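Local coordinates for hypothetical protein (Pseudomonas aeruginosa, PDB 2H9F) that probably isomerises methylaconitate, as a member of the PrpF family, whose fold resembles that of diaminopimelate epimerase, at residues 252-257 with 277-282; 87-92 with 102-107; 145-150 with 176-181. All coordinates share one frame; numbering follows the deposited sequence.

How the contacts relate
Along the chain, contact 2 (87-92 with 102-107) comes first, contact 3 (145-150 with 176-181) second and contact 1 (252-257 with 277-282) last. Contacts 2 and 3 are neighbours, their centres about 15 Å apart. Strand 131-139 pairs with both strand 85-92 of contact 2 and strand 144-153 of contact 3, so both belong to one wall of strands round helix 106-118. They touch where Asn104 and Gly106 meet Ile146, Leu177 and Phe179. Contact 1 lies across the centre of the chain, about 31 Å from contact 2 and about 30 Å from contact 3 between centres, and touches neither. This separation is consistent with the two-lobed build of diaminopimelate epimerase-like proteins, with contact 1 in the other lobe.

Contact 1: residues 252-257 with 277-282; sequences RIRVAG and PKIAFV. With SO4 (sulfate ion), chain F.
Arg254 of helix 244-260 reaches across to Pro277, just before strand 278-283, and to Ile279 within it. The two short axes approach to 8.3 Å and cross at 118°.

One direct hydrogen bond spans the contact: Arg254 NH1 donates to Pro277 O over 3.0 Å. It is nearly straight, at 172°, and uses a lone pair in the carbonyl plane, with the oxygen also close to the guanidinium plane. Arg254 gets there by leaving the helix with CG anti to the backbone N and then bending at chi3 (72°), which turns its end toward the Pro277 carbonyl. Glu251 forms a salt bridge with NE, and Arg273 O accepts from NH2, so bonds on all three nitrogens hold the buried guanidinium in orientation. A long, flexible arginine suits this place because it supplies several donors while its methylenes remain useful for packing.

Apolar contacts lie beside the bond. Arg254 CG rests 3.9 Å from Ile279 CB, and the methyl Ile279 CD1 meets Ile253 CG2 at 3.9 Å, the two branched isoleucines crossing at about a right angle and filling the buried interface. Pro277, preceded by a cis peptide bond, adds van der Waals packing of CD against Arg254 NH1, at 3.7 Å.

Polar contacts of Lys278 lie on the side turned from the helix. Its buried amine NZ finds hydrogen-bond partners in Ser309 OG and, at 2.8 Å, O4 of a sulfate, probably from the crystallisation liquor, which His275 also binds.

The arrangement is helix-on-sheet packing: helix 244-260 lies over strand 278-283, itself flanked by strands 220-225 and 303-309.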
ATOM      1  N   ARG A 252     -36.922  -7.030  -4.286  1.00 40.64           N
ATOM      2  CA  ARG A 252     -38.032  -7.563  -5.072  1.00 41.95           C
ATOM      3  C   ARG A 252     -38.211  -6.790  -6.366  1.00 40.47           C
ATOM      4  O   ARG A 252     -38.494  -7.362  -7.428  1.00 40.19           O
ATOM      5  CB  ARG A 252     -39.309  -7.598  -4.230  1.00 44.29           C
ATOM      6  CG  ARG A 252     -39.376  -8.892  -3.441  1.00 49.41           C
ATOM      7  CD  ARG A 252     -39.885  -8.711  -2.061  1.00 60.61           C
ATOM      8  NE  ARG A 252     -41.340  -8.756  -2.021  1.00 65.63           N
ATOM      9  CZ  ARG A 252     -42.069  -9.859  -1.867  1.00 67.25           C
ATOM     10  NH1 ARG A 252     -41.498 -11.065  -1.747  1.00 69.88           N
ATOM     11  NH2 ARG A 252     -43.394  -9.743  -1.845  1.00 66.52           N
ATOM     12  N   ILE A 253     -37.996  -5.492  -6.277  1.00 39.70           N
ATOM     13  CA  ILE A 253     -38.064  -4.630  -7.453  1.00 40.77           C
ATOM     14  C   ILE A 253     -36.898  -4.953  -8.377  1.00 39.40           C
ATOM     15  O   ILE A 253     -37.077  -5.115  -9.603  1.00 40.30           O
ATOM     16  CB  ILE A 253     -38.052  -3.137  -7.092  1.00 39.14           C
ATOM     17  CG1 ILE A 253     -39.190  -2.802  -6.105  1.00 43.49           C
ATOM     18  CG2 ILE A 253     -38.247  -2.316  -8.349  1.00 42.33           C
ATOM     19  CD1 ILE A 253     -39.211  -1.415  -5.595  1.00 41.02           C
ATOM     20  N   ARG A 254     -35.716  -5.107  -7.782  1.00 37.09           N
ATOM     21  CA  ARG A 254     -34.527  -5.420  -8.550  1.00 36.82           C
ATOM     22  C   ARG A 254     -34.739  -6.754  -9.299  1.00 36.40           C
ATOM     23  O   ARG A 254     -34.440  -6.859 -10.472  1.00 36.57           O
ATOM     24  CB  ARG A 254     -33.289  -5.491  -7.630  1.00 37.36           C
ATOM     25  CG  ARG A 254     -31.932  -5.417  -8.377  1.00 38.72           C
ATOM     26  CD  ARG A 254     -30.713  -5.651  -7.460  1.00 37.22           C
ATOM     27  NE  ARG A 254     -30.605  -7.051  -7.054  1.00 39.33           N
ATOM     28  CZ  ARG A 254     -30.049  -8.038  -7.766  1.00 37.04           C
ATOM     29  NH1 ARG A 254     -29.449  -7.838  -8.916  1.00 40.31           N
ATOM     30  NH2 ARG A 254     -30.052  -9.251  -7.276  1.00 34.72           N
ATOM     31  N   VAL A 255     -35.295  -7.751  -8.618  1.00 37.41           N
ATOM     32  CA  VAL A 255     -35.539  -9.074  -9.233  1.00 36.14           C
ATOM     33  C   VAL A 255     -36.571  -9.015 -10.369  1.00 34.38           C
ATOM     34  O   VAL A 255     -36.406  -9.640 -11.427  1.00 37.38           O
ATOM     35  CB  VAL A 255     -35.963 -10.106  -8.127  1.00 38.01           C
ATOM     36  CG1 VAL A 255     -36.403 -11.438  -8.722  1.00 36.34           C
ATOM     37  CG2 VAL A 255     -34.810 -10.325  -7.146  1.00 36.22           C
ATOM     38  N   ALA A 256     -37.641  -8.269 -10.138  1.00 37.22           N
ATOM     39  CA  ALA A 256     -38.664  -8.030 -11.148  1.00 37.88           C
ATOM     40  C   ALA A 256     -38.049  -7.422 -12.435  1.00 38.60           C
ATOM     41  O   ALA A 256     -38.312  -7.896 -13.541  1.00 40.02           O
ATOM     42  CB  ALA A 256     -39.747  -7.134 -10.575  1.00 37.58           C
ATOM     43  N   GLY A 257     -37.199  -6.414 -12.276  1.00 39.56           N
ATOM     44  CA  GLY A 257     -36.489  -5.804 -13.415  1.00 39.73           C
ATOM     45  C   GLY A 257     -35.513  -6.750 -14.081  1.00 40.71           C
ATOM     46  O   GLY A 257     -35.396  -6.755 -15.312  1.00 41.54           O
ATOM     47  N   PRO A 277     -28.957  -6.749 -12.233  1.00 42.46           N
ATOM     48  CA  PRO A 277     -28.875  -5.313 -12.485  1.00 40.42           C
ATOM     49  C   PRO A 277     -28.745  -4.563 -11.177  1.00 38.77           C
ATOM     50  O   PRO A 277     -29.025  -5.123 -10.128  1.00 37.19           O
ATOM     51  CB  PRO A 277     -30.215  -5.009 -13.145  1.00 40.95           C
ATOM     52  CG  PRO A 277     -31.134  -5.978 -12.551  1.00 41.31           C
ATOM     53  CD  PRO A 277     -30.308  -7.258 -12.512  1.00 42.78           C
ATOM     54  N   LYS A 278     -28.290  -3.327 -11.228  1.00 37.34           N
ATOM     55  CA  LYS A 278     -28.436  -2.431 -10.077  1.00 38.29           C
ATOM     56  C   LYS A 278     -29.862  -1.883 -10.014  1.00 39.07           C
ATOM     57  O   LYS A 278     -30.618  -2.009 -10.981  1.00 37.46           O
ATOM     58  CB  LYS A 278     -27.439  -1.279 -10.157  1.00 37.87           C
ATOM     59  CG  LYS A 278     -25.966  -1.741 -10.292  1.00 43.46           C
ATOM     60  CD  LYS A 278     -25.557  -2.721  -9.207  1.00 42.98           C
ATOM     61  CE  LYS A 278     -24.032  -2.929  -9.078  1.00 43.01           C
ATOM     62  NZ  LYS A 278     -23.694  -3.905  -7.937  1.00 42.12           N
ATOM     63  N   ILE A 279     -30.215  -1.269  -8.880  1.00 39.75           N
ATOM     64  CA  ILE A 279     -31.535  -0.717  -8.646  1.00 38.68           C
ATOM     65  C   ILE A 279     -31.315   0.671  -8.076  1.00 40.49           C
ATOM     66  O   ILE A 279     -30.543   0.844  -7.141  1.00 39.01           O
ATOM     67  CB  ILE A 279     -32.403  -1.600  -7.661  1.00 41.42           C
ATOM     68  CG1 ILE A 279     -33.721  -0.927  -7.265  1.00 35.89           C
ATOM     69  CG2 ILE A 279     -31.665  -1.960  -6.385  1.00 40.35           C
ATOM     70  CD1 ILE A 279     -34.709  -0.796  -8.399  1.00 41.46           C
ATOM     71  N   ALA A 280     -31.958   1.671  -8.674  1.00 38.76           N
ATOM     72  CA  ALA A 280     -31.790   3.051  -8.194  1.00 36.75           C
ATOM     73  C   ALA A 280     -33.110   3.774  -8.348  1.00 37.54           C
ATOM     74  O   ALA A 280     -33.936   3.427  -9.191  1.00 36.51           O
ATOM     75  CB  ALA A 280     -30.712   3.764  -8.999  1.00 37.27           C
ATOM     76  N   PHE A 281     -33.303   4.792  -7.521  1.00 36.21           N
ATOM     77  CA  PHE A 281     -34.476   5.589  -7.604  1.00 36.76           C
ATOM     78  C   PHE A 281     -34.060   7.031  -7.748  1.00 35.12           C
ATOM     79  O   PHE A 281     -33.060   7.449  -7.163  1.00 35.51           O
ATOM     80  CB  PHE A 281     -35.440   5.394  -6.414  1.00 36.18           C
ATOM     81  CG  PHE A 281     -34.813   5.489  -5.042  1.00 36.89           C
ATOM     82  CD1 PHE A 281     -34.081   4.440  -4.518  1.00 35.75           C
ATOM     83  CD2 PHE A 281     -35.051   6.610  -4.214  1.00 34.17           C
ATOM     84  CE1 PHE A 281     -33.553   4.515  -3.215  1.00 35.80           C
ATOM     85  CE2 PHE A 281     -34.511   6.695  -2.930  1.00 36.95           C
ATOM     86  CZ  PHE A 281     -33.775   5.665  -2.426  1.00 37.91           C
ATOM     87  N   VAL A 282     -34.866   7.748  -8.530  1.00 36.97           N
ATOM     88  CA  VAL A 282     -34.603   9.123  -8.946  1.00 37.85           C
ATOM     89  C   VAL A 282     -35.722  10.077  -8.542  1.00 36.68           C
ATOM     90  O   VAL A 282     -36.880   9.678  -8.335  1.00 35.33           O
ATOM     91  CB  VAL A 282     -34.397   9.196 -10.499  1.00 37.10           C
ATOM     92  CG1 VAL A 282     -33.277   8.268 -10.913  1.00 30.33           C
ATOM     93  CG2 VAL A 282     -35.678   8.893 -11.263  1.00 38.51           C
TER
HETATM   94  S   SO4 F 400     -20.414  -4.825  -9.436  1.00 73.89           S
HETATM   95  O1  SO4 F 400     -20.597  -5.746 -10.573  1.00 76.65           O
HETATM   96  O2  SO4 F 400     -19.016  -4.741  -8.995  1.00 69.99           O
HETATM   97  O3  SO4 F 400     -20.747  -3.496  -9.953  1.00 77.48           O
HETATM   98  O4  SO4 F 400     -21.293  -5.244  -8.319  1.00 70.89           O

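Contact 2: residues 87-92 with 102-107; sequences YLYGQV and SGNCGN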
ATOM      1  N   TYR A  87      -1.947   4.286 -25.621  1.00 31.83           N
ATOM      2  CA  TYR A  87      -1.998   4.092 -24.191  1.00 30.91           C
ATOM      3  C   TYR A  87      -2.220   2.632 -23.916  1.00 32.01           C
ATOM      4  O   TYR A  87      -3.210   2.047 -24.320  1.00 33.95           O
ATOM      5  CB  TYR A  87      -3.114   4.965 -23.624  1.00 34.43           C
ATOM      6  CG  TYR A  87      -3.685   4.580 -22.286  1.00 32.73           C
ATOM      7  CD1 TYR A  87      -2.870   4.257 -21.236  1.00 31.75           C
ATOM      8  CD2 TYR A  87      -5.056   4.579 -22.071  1.00 33.50           C
ATOM      9  CE1 TYR A  87      -3.407   3.934 -20.006  1.00 32.22           C
ATOM     10  CE2 TYR A  87      -5.607   4.231 -20.844  1.00 29.50           C
ATOM     11  CZ  TYR A  87      -4.778   3.904 -19.817  1.00 32.71           C
ATOM     12  OH  TYR A  87      -5.286   3.574 -18.572  1.00 36.45           O
ATOM     13  N   LEU A  88      -1.242   2.034 -23.255  1.00 31.83           N
ATOM     14  CA  LEU A  88      -1.250   0.623 -22.917  1.00 32.80           C
ATOM     15  C   LEU A  88      -1.160   0.487 -21.406  1.00 34.37           C
ATOM     16  O   LEU A  88      -0.306   1.107 -20.789  1.00 32.38           O
ATOM     17  CB  LEU A  88      -0.042  -0.046 -23.567  1.00 36.27           C
ATOM     18  CG  LEU A  88      -0.133  -1.489 -24.045  1.00 39.72           C
ATOM     19  CD1 LEU A  88      -1.307  -1.732 -24.965  1.00 40.51           C
ATOM     20  CD2 LEU A  88       1.205  -1.855 -24.722  1.00 38.29           C
ATOM     21  N   TYR A  89      -2.021  -0.340 -20.818  1.00 33.88           N
ATOM     22  CA  TYR A  89      -2.108  -0.490 -19.382  1.00 33.91           C
ATOM     23  C   TYR A  89      -1.924  -1.971 -18.999  1.00 33.92           C
ATOM     24  O   TYR A  89      -2.524  -2.875 -19.604  1.00 33.16           O
ATOM     25  CB  TYR A  89      -3.436   0.102 -18.948  1.00 39.99           C
ATOM     26  CG  TYR A  89      -4.069  -0.555 -17.786  1.00 43.88           C
ATOM     27  CD1 TYR A  89      -3.485  -0.489 -16.528  1.00 47.66           C
ATOM     28  CD2 TYR A  89      -5.271  -1.233 -17.927  1.00 46.23           C
ATOM     29  CE1 TYR A  89      -4.086  -1.107 -15.423  1.00 49.84           C
ATOM     30  CE2 TYR A  89      -5.876  -1.860 -16.848  1.00 45.93           C
ATOM     31  CZ  TYR A  89      -5.283  -1.797 -15.600  1.00 51.18           C
ATOM     32  OH  TYR A  89      -5.896  -2.409 -14.521  1.00 55.93           O
ATOM     33  N   GLY A  90      -0.995  -2.212 -18.070  1.00 32.46           N
ATOM     34  CA  GLY A  90      -0.692  -3.536 -17.529  1.00 29.99           C
ATOM     35  C   GLY A  90      -1.090  -3.644 -16.067  1.00 30.47           C
ATOM     36  O   GLY A  90      -0.617  -2.873 -15.241  1.00 33.11           O
ATOM     37  N   GLN A  91      -2.001  -4.572 -15.750  1.00 31.07           N
ATOM     38  CA  GLN A  91      -2.376  -4.857 -14.343  1.00 27.91           C
ATOM     39  C   GLN A  91      -1.490  -5.973 -13.830  1.00 27.79           C
ATOM     40  O   GLN A  91      -1.533  -7.100 -14.336  1.00 28.33           O
ATOM     41  CB  GLN A  91      -3.839  -5.298 -14.267  1.00 30.24           C
ATOM     42  CG  GLN A  91      -4.376  -5.516 -12.859  1.00 34.51           C
ATOM     43  CD  GLN A  91      -4.477  -4.217 -12.070  1.00 43.71           C
ATOM     44  OE1 GLN A  91      -4.908  -3.189 -12.628  1.00 48.64           O
ATOM     45  NE2 GLN A  91      -4.089  -4.245 -10.773  1.00 38.42           N
ATOM     46  N   VAL A  92      -0.672  -5.658 -12.836  1.00 29.91           N
ATOM     47  CA  VAL A  92       0.348  -6.572 -12.345  1.00 30.42           C
ATOM     48  C   VAL A  92      -0.253  -7.364 -11.182  1.00 31.39           C
ATOM     49  O   VAL A  92      -0.662  -6.801 -10.200  1.00 27.70           O
ATOM     50  CB  VAL A  92       1.632  -5.780 -11.934  1.00 30.88           C
ATOM     51  CG1 VAL A  92       2.695  -6.700 -11.374  1.00 26.07           C
ATOM     52  CG2 VAL A  92       2.164  -4.954 -13.145  1.00 27.44           C
ATOM     53  N   SER A 102      -5.417  -7.097 -20.884  1.00 41.91           N
ATOM     54  CA  SER A 102      -6.695  -7.223 -21.592  1.00 43.72           C
ATOM     55  C   SER A 102      -7.719  -6.139 -21.223  1.00 47.49           C
ATOM     56  O   SER A 102      -8.743  -6.015 -21.893  1.00 49.23           O
ATOM     57  CB  SER A 102      -7.299  -8.580 -21.287  1.00 42.29           C
ATOM     58  OG  SER A 102      -7.764  -8.582 -19.950  1.00 39.59           O
ATOM     59  N   GLY A 103      -7.472  -5.377 -20.167  1.00 49.72           N
ATOM     60  CA  GLY A 103      -8.498  -4.440 -19.687  1.00 53.25           C
ATOM     61  C   GLY A 103      -8.150  -3.005 -20.009  1.00 56.00           C
ATOM     62  O   GLY A 103      -7.086  -2.729 -20.592  1.00 56.68           O
ATOM     63  N   ASN A 104      -9.049  -2.092 -19.621  1.00 58.42           N
ATOM     64  CA  ASN A 104      -8.678  -0.683 -19.386  1.00 58.33           C
ATOM     65  C   ASN A 104      -8.979  -0.257 -17.942  1.00 57.25           C
ATOM     66  O   ASN A 104      -9.882  -0.774 -17.251  1.00 55.87           O
ATOM     67  CB  ASN A 104      -9.342   0.344 -20.372  1.00 59.51           C
ATOM     68  CG  ASN A 104      -8.823   1.835 -20.152  1.00 60.46           C
ATOM     69  OD1 ASN A 104      -7.614   2.051 -19.911  1.00 55.36           O
ATOM     70  ND2 ASN A 104      -9.747   2.835 -20.200  1.00 47.78           N
ATOM     71  N   CYS A 105      -8.182   0.724 -17.537  1.00 56.13           N
ATOM     72  CA  CYS A 105      -8.380   1.481 -16.334  1.00 55.34           C
ATOM     73  C   CYS A 105      -8.789   2.906 -16.718  1.00 52.58           C
ATOM     74  O   CYS A 105      -7.976   3.710 -17.186  1.00 51.29           O
ATOM     75  CB  CYS A 105      -7.078   1.490 -15.519  1.00 55.83           C
ATOM     76  SG  CYS A 105      -7.388   2.152 -13.950  1.00 55.08           S
ATOM     77  N   GLY A 106     -10.059   3.200 -16.530  1.00 50.72           N
ATOM     78  CA  GLY A 106     -10.577   4.520 -16.800  1.00 49.96           C
ATOM     79  C   GLY A 106      -9.987   5.551 -15.862  1.00 48.33           C
ATOM     80  O   GLY A 106      -9.882   6.737 -16.218  1.00 48.45           O
ATOM     81  N   ASN A 107      -9.601   5.114 -14.652  1.00 47.29           N
ATOM     82  CA  ASN A 107      -8.977   6.050 -13.678  1.00 44.28           C
ATOM     83  C   ASN A 107      -7.595   6.455 -14.158  1.00 41.69           C
ATOM     84  O   ASN A 107      -7.317   7.679 -14.206  1.00 40.32           O
ATOM     85  CB  ASN A 107      -9.001   5.512 -12.239  1.00 41.63           C
ATOM     86  CG  ASN A 107     -10.356   5.719 -11.601  1.00 46.14           C
ATOM     87  OD1 ASN A 107     -10.651   6.798 -11.066  1.00 38.30           O
ATOM     88  ND2 ASN A 107     -11.222   4.734 -11.730  1.00 43.66           N
TER
HETATM   89  O   HOH W   1      -4.986  -4.533 -18.537  1.00 34.47           O
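Residues 103-105 run past the side chains of Tyr87 and Tyr89 of strand 85-92 as a loop entering helix 106-118, the nearest CA atoms being those of Tyr89 and Asn104, 6.6 Å apart. Cys105 takes the N-cap position, its side chain capping a backbone N beyond Asn107. A cysteine ahead of a helix start recalls the diaminopimelate epimerase fold, in which catalytic cysteines occupy such places; whether Cys105 has that role here remains an inference.

Tyr87 reaches to the loop with CG anti to its backbone N (chi1 158°), bringing its hydroxyl between two oxygens. Tyr87 OH lies 3.0 Å from Cys105 O and 3.1 Å from Asn104 OD1. Cys105 O also accepts from Ser109 OG. The Asn104 amide stands steeply to the Tyr87 ring, the planes 80° apart.

A water mediates between the backbones, accepting from Gly103 N at 3.1 Å and lying within donating distance of Tyr89 O, though other acceptors compete. The aromatic surface of Tyr89 suits the small cysteine: Cys105 CB sits over the ring face in a CH-pi contact, 3.8 Å from the centroid and 12° off the normal.

Contact 3: residues 145-150 with 176-181; sequences TIIAHV and VLEFLD
Ile147 and Glu178 form a hydrogen-bonded pair between neighbouring antiparallel strands, 144-153 and 175-180, part of a barrel-like wall round helix 106-118, as in the diaminopimelate epimerase fold. Ile147 N donates to Glu178 O at 2.9 Å, and Glu178 N to Ile147 O at 2.8 Å. His149 N bonds to Val176 O and Leu180 N to Thr145 O. The alternate backbone groups turn outward: Ile146 and Ala148 bond to Ile137 and Val135 of strand 131-139, Leu177 and Phe179 to Met377 and Ala375 of strand 369-386.

Waters fill in at the ends. One accepts from Thr145 N and donates to Leu180 O; a second donates to both Thr145 O and Leu180 O; a third links His149 O with Val176 N. Thr145 OG1 is satisfied by His83 NE2.

On the partly exposed face of Ile147, His149, Val176 and Glu178, the two polar residues stand among aliphatic neighbours; Glu178 OE1 has a weak, long ion pair with Lys374. The face of Ile146, Ala148, Leu177 and Phe179 is apolar, suiting packing on helix 106-118, where Leu177 touches Thr110. Small Ala148 admits branched Leu177, CB to CD2 3.7 Å. Ile146 CG2 lies over the Phe179 ring face, 4.2 Å from its centroid.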
ATOM      1  N   THR A 145     -11.119   5.243 -28.531  1.00 29.34           N
ATOM      2  CA  THR A 145     -10.652   6.599 -28.311  1.00 28.28           C
ATOM      3  C   THR A 145     -11.170   7.147 -26.997  1.00 28.98           C
ATOM      4  O   THR A 145     -12.350   6.988 -26.626  1.00 30.48           O
ATOM      5  CB  THR A 145     -11.130   7.489 -29.453  1.00 30.86           C
ATOM      6  OG1 THR A 145     -10.601   6.962 -30.673  1.00 30.04           O
ATOM      7  CG2 THR A 145     -10.693   8.971 -29.269  1.00 25.49           C
ATOM      8  N   ILE A 146     -10.267   7.814 -26.296  1.00 29.20           N
ATOM      9  CA  ILE A 146     -10.576   8.590 -25.138  1.00 26.33           C
ATOM     10  C   ILE A 146      -9.998   9.991 -25.415  1.00 29.57           C
ATOM     11  O   ILE A 146      -8.861  10.114 -25.871  1.00 29.48           O
ATOM     12  CB  ILE A 146      -9.908   8.042 -23.852  1.00 29.64           C
ATOM     13  CG1 ILE A 146     -10.207   6.560 -23.649  1.00 28.99           C
ATOM     14  CG2 ILE A 146     -10.333   8.866 -22.617  1.00 22.75           C
ATOM     15  CD1 ILE A 146      -9.376   5.934 -22.511  1.00 28.33           C
ATOM     16  N   ILE A 147     -10.796  11.025 -25.158  1.00 26.63           N
ATOM     17  CA  ILE A 147     -10.359  12.401 -25.274  1.00 28.57           C
ATOM     18  C   ILE A 147     -10.271  12.892 -23.855  1.00 27.36           C
ATOM     19  O   ILE A 147     -11.226  12.754 -23.104  1.00 29.95           O
ATOM     20  CB  ILE A 147     -11.380  13.307 -26.011  1.00 27.79           C
ATOM     21  CG1 ILE A 147     -11.784  12.695 -27.348  1.00 31.47           C
ATOM     22  CG2 ILE A 147     -10.791  14.709 -26.190  1.00 29.29           C
ATOM     23  CD1 ILE A 147     -10.660  12.433 -28.272  1.00 30.33           C
ATOM     24  N   ALA A 148      -9.099  13.391 -23.498  1.00 27.05           N
ATOM     25  CA  ALA A 148      -8.837  13.981 -22.205  1.00 25.51           C
ATOM     26  C   ALA A 148      -8.607  15.481 -22.415  1.00 25.81           C
ATOM     27  O   ALA A 148      -7.690  15.905 -23.128  1.00 30.09           O
ATOM     28  CB  ALA A 148      -7.623  13.311 -21.549  1.00 24.87           C
ATOM     29  N   HIS A 149      -9.458  16.282 -21.784  1.00 28.35           N
ATOM     30  CA  HIS A 149      -9.357  17.713 -21.849  1.00 28.51           C
ATOM     31  C   HIS A 149      -8.529  18.159 -20.674  1.00 29.17           C
ATOM     32  O   HIS A 149      -9.034  18.289 -19.550  1.00 30.84           O
ATOM     33  CB  HIS A 149     -10.747  18.332 -21.821  1.00 30.44           C
ATOM     34  CG  HIS A 149     -11.638  17.863 -22.936  1.00 29.43           C
ATOM     35  ND1 HIS A 149     -11.771  18.551 -24.117  1.00 30.71           N
ATOM     36  CD2 HIS A 149     -12.461  16.793 -23.034  1.00 35.09           C
ATOM     37  CE1 HIS A 149     -12.614  17.913 -24.903  1.00 34.36           C
ATOM     38  NE2 HIS A 149     -13.039  16.836 -24.276  1.00 31.40           N
ATOM     39  N   VAL A 150      -7.244  18.391 -20.925  1.00 29.01           N
ATOM     40  CA  VAL A 150      -6.288  18.602 -19.860  1.00 26.82           C
ATOM     41  C   VAL A 150      -5.983  20.067 -19.738  1.00 27.35           C
ATOM     42  O   VAL A 150      -5.573  20.702 -20.708  1.00 26.59           O
ATOM     43  CB  VAL A 150      -4.973  17.788 -20.134  1.00 27.59           C
ATOM     44  CG1 VAL A 150      -3.938  18.045 -19.042  1.00 27.20           C
ATOM     45  CG2 VAL A 150      -5.272  16.348 -20.219  1.00 26.13           C
ATOM     46  N   VAL A 176     -11.753  16.635 -17.691  1.00 30.58           N
ATOM     47  CA  VAL A 176     -12.941  16.004 -18.247  1.00 28.77           C
ATOM     48  C   VAL A 176     -12.490  14.965 -19.278  1.00 27.14           C
ATOM     49  O   VAL A 176     -11.654  15.261 -20.123  1.00 27.16           O
ATOM     50  CB  VAL A 176     -13.827  17.081 -18.957  1.00 30.34           C
ATOM     51  CG1 VAL A 176     -14.980  16.449 -19.706  1.00 29.04           C
ATOM     52  CG2 VAL A 176     -14.303  18.137 -17.949  1.00 26.74           C
ATOM     53  N   LEU A 177     -13.053  13.757 -19.198  1.00 27.36           N
ATOM     54  CA  LEU A 177     -12.767  12.693 -20.126  1.00 29.65           C
ATOM     55  C   LEU A 177     -13.987  12.393 -20.954  1.00 30.21           C
ATOM     56  O   LEU A 177     -15.087  12.380 -20.406  1.00 31.55           O
ATOM     57  CB  LEU A 177     -12.387  11.407 -19.371  1.00 30.40           C
ATOM     58  CG  LEU A 177     -11.173  11.408 -18.425  1.00 30.72           C
ATOM     59  CD1 LEU A 177     -11.158  10.117 -17.594  1.00 32.25           C
ATOM     60  CD2 LEU A 177      -9.849  11.600 -19.192  1.00 27.52           C
ATOM     61  N   GLU A 178     -13.790  12.100 -22.246  1.00 31.18           N
ATOM     62  CA  GLU A 178     -14.848  11.622 -23.123  1.00 33.22           C
ATOM     63  C   GLU A 178     -14.439  10.281 -23.708  1.00 32.04           C
ATOM     64  O   GLU A 178     -13.454  10.201 -24.420  1.00 29.24           O
ATOM     65  CB  GLU A 178     -15.124  12.558 -24.323  1.00 30.97           C
ATOM     66  CG  GLU A 178     -15.181  14.002 -23.998  1.00 40.40           C
ATOM     67  CD  GLU A 178     -15.696  14.865 -25.163  1.00 40.65           C
ATOM     68  OE1 GLU A 178     -15.623  14.453 -26.329  1.00 52.61           O
ATOM     69  OE2 GLU A 178     -16.194  15.970 -24.877  1.00 61.22           O
ATOM     70  N   PHE A 179     -15.225   9.255 -23.409  1.00 29.58           N
ATOM     71  CA  PHE A 179     -15.032   7.941 -23.968  1.00 30.79           C
ATOM     72  C   PHE A 179     -15.935   7.819 -25.176  1.00 31.47           C
ATOM     73  O   PHE A 179     -17.161   7.807 -25.058  1.00 31.28           O
ATOM     74  CB  PHE A 179     -15.358   6.891 -22.917  1.00 30.93           C
ATOM     75  CG  PHE A 179     -14.410   6.894 -21.759  1.00 30.84           C
ATOM     76  CD1 PHE A 179     -14.561   7.799 -20.733  1.00 30.90           C
ATOM     77  CD2 PHE A 179     -13.338   6.021 -21.714  1.00 32.79           C
ATOM     78  CE1 PHE A 179     -13.684   7.824 -19.658  1.00 35.86           C
ATOM     79  CE2 PHE A 179     -12.447   6.029 -20.628  1.00 32.60           C
ATOM     80  CZ  PHE A 179     -12.631   6.942 -19.608  1.00 32.72           C
ATOM     81  N   LEU A 180     -15.329   7.754 -26.352  1.00 34.27           N
ATOM     82  CA  LEU A 180     -16.080   7.706 -27.582  1.00 34.71           C
ATOM     83  C   LEU A 180     -16.548   6.288 -27.873  1.00 36.63           C
ATOM     84  O   LEU A 180     -15.801   5.322 -27.702  1.00 35.13           O
ATOM     85  CB  LEU A 180     -15.242   8.219 -28.750  1.00 34.84           C
ATOM     86  CG  LEU A 180     -14.690   9.641 -28.588  1.00 35.12           C
ATOM     87  CD1 LEU A 180     -14.128  10.159 -29.939  1.00 26.89           C
ATOM     88  CD2 LEU A 180     -15.714  10.631 -28.079  1.00 30.10           C
ATOM     89  N   ASP A 181     -17.795   6.176 -28.316  1.00 38.01           N
ATOM     90  CA  ASP A 181     -18.387   4.891 -28.734  1.00 42.31           C
ATOM     91  C   ASP A 181     -18.075   3.787 -27.738  1.00 42.41           C
ATOM     92  O   ASP A 181     -17.520   2.771 -28.102  1.00 38.85           O
ATOM     93  CB  ASP A 181     -17.938   4.494 -30.159  1.00 42.60           C
ATOM     94  CG  ASP A 181     -18.306   5.572 -31.234  1.00 52.44           C
ATOM     95  OD1 ASP A 181     -19.444   6.147 -31.221  1.00 52.30           O
ATOM     96  OD2 ASP A 181     -17.429   5.851 -32.100  1.00 56.25           O
TER
HETATM   97  O   HOH W   2     -13.821   4.731 -29.621  1.00 34.23           O
HETATM   98  O   HOH W   3     -13.996   4.973 -25.626  1.00 38.67           O
HETATM   99  O   HOH W   4     -11.056  19.634 -18.460  1.00 35.30           O